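Local coordinates for fatty acid-binding protein 2 (Manduca sexta, PDB 1MDC) that binds fatty acids one to one, housing a ligand such as palmitic acid inside its beta-barrel, at residues D17-L20 / K21-G24. Residues are numbered along the deposited sequence; the frame is centred on the assembly and turned at random.
Sequences DGFL and KSAG
Asp17 and Lys21, one helical turn apart, form a salt bridge, with Lys21 NZ 2.6 Å from Asp17 OD2 and nearly in line with the C-O bond of that oxygen. Asp17 turns CG anti to its own N (chi1 -180°), which sets the carboxylate beside the carbonyl carbon, where Lys21 can reach OD2. The lysine chain, extended beyond CG, runs obliquely across the aspartate; Lys21 CG passes 3.4 Å from Asp17 O. That same carbonyl oxygen accepts Lys21 N at 3.0 Å, so backbone and side chain tie the same two residues. With OG set between N and the carbonyl carbon (chi1 88°), the Ser22 hydroxyl donates to Phe19 O at 2.7 Å, Ser22 OG lying 19° out of the plane of the Phe19 carbonyl, and also hydrogen-bonds Ser119. Phe19 leaves the backbone away from the turn, and its ring packs against Trp122 and Ile117 and touches the bound palmitic acid; Leu20 packs on helix 27-35. At the end, Ala23 N reaches Leu20 O at 3.0 Å from above the carbonyl plane, and Gly24 N bonds Lys21 O at 2.9 Å, closing a type I turn. Gly24, with positive phi, ends helix 16-21 in a Schellman motif, leading into helix 27-35 of the helix-turn-helix lid typical of fatty acid-binding protein barrels.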
loop_
_atom_site.group_PDB
_atom_site.type_symbol
_atom_site.label_atom_id
_atom_site.label_comp_id
_atom_site.label_asym_id
_atom_site.label_seq_id
_atom_site.Cartn_x
_atom_site.Cartn_y
_atom_site.Cartn_z
ATOM N N ASP A 17 5.376 8.714 9.180
ATOM C CA ASP A 17 4.594 9.807 9.733
ATOM C C ASP A 17 4.671 11.048 8.839
ATOM O O ASP A 17 3.713 11.790 8.628
ATOM C CB ASP A 17 5.142 10.099 11.144
ATOM C CG ASP A 17 4.391 11.231 11.849
ATOM O OD1 ASP A 17 3.360 10.816 12.534
ATOM O OD2 ASP A 17 4.705 12.411 11.816
ATOM N N GLY A 18 5.855 11.276 8.288
ATOM C CA GLY A 18 6.113 12.404 7.410
ATOM C C GLY A 18 5.283 12.318 6.183
ATOM O O GLY A 18 4.708 13.299 5.721
ATOM N N PHE A 19 5.208 11.112 5.647
ATOM C CA PHE A 19 4.402 10.943 4.467
ATOM C C PHE A 19 2.916 11.188 4.789
ATOM O O PHE A 19 2.211 11.803 4.004
ATOM C CB PHE A 19 4.496 9.456 3.893
ATOM C CG PHE A 19 3.368 9.134 2.955
ATOM C CD1 PHE A 19 3.321 9.675 1.675
ATOM C CD2 PHE A 19 2.353 8.285 3.355
ATOM C CE1 PHE A 19 2.279 9.371 0.807
ATOM C CE2 PHE A 19 1.279 7.984 2.491
ATOM C CZ PHE A 19 1.243 8.515 1.228
ATOM N N LEU A 20 2.413 10.693 5.921
ATOM C CA LEU A 20 1.000 10.886 6.235
ATOM C C LEU A 20 0.650 12.349 6.456
ATOM O O LEU A 20 -0.462 12.794 6.154
ATOM C CB LEU A 20 0.636 10.079 7.433
ATOM C CG LEU A 20 0.755 8.567 7.160
ATOM C CD1 LEU A 20 0.622 7.826 8.454
ATOM C CD2 LEU A 20 -0.333 8.087 6.235
ATOM N N LYS A 21 1.613 13.107 6.983
ATOM C CA LYS A 21 1.381 14.534 7.220
ATOM C C LYS A 21 1.191 15.233 5.885
ATOM O O LYS A 21 0.340 16.081 5.685
ATOM C CB LYS A 21 2.472 15.244 8.040
ATOM C CG LYS A 21 2.442 14.826 9.517
ATOM C CD LYS A 21 3.738 15.252 10.197
ATOM C CE LYS A 21 3.734 15.187 11.690
ATOM N NZ LYS A 21 5.100 14.956 12.179
ATOM N N SER A 22 2.002 14.855 4.933
ATOM C CA SER A 22 1.932 15.437 3.612
ATOM C C SER A 22 0.634 15.109 2.919
ATOM O O SER A 22 0.298 15.705 1.890
ATOM C CB SER A 22 3.133 14.949 2.780
ATOM O OG SER A 22 2.792 13.687 2.104
ATOM N N ALA A 23 -0.087 14.149 3.494
ATOM C CA ALA A 23 -1.352 13.748 2.918
ATOM C C ALA A 23 -2.537 14.507 3.530
ATOM O O ALA A 23 -3.700 14.346 3.116
ATOM C CB ALA A 23 -1.527 12.238 2.845
ATOM N N GLY A 24 -2.235 15.345 4.526
ATOM C CA GLY A 24 -3.267 16.135 5.184
ATOM C C GLY A 24 -4.262 15.312 6.005
ATOM O O GLY A 24 -5.415 15.711 6.190
#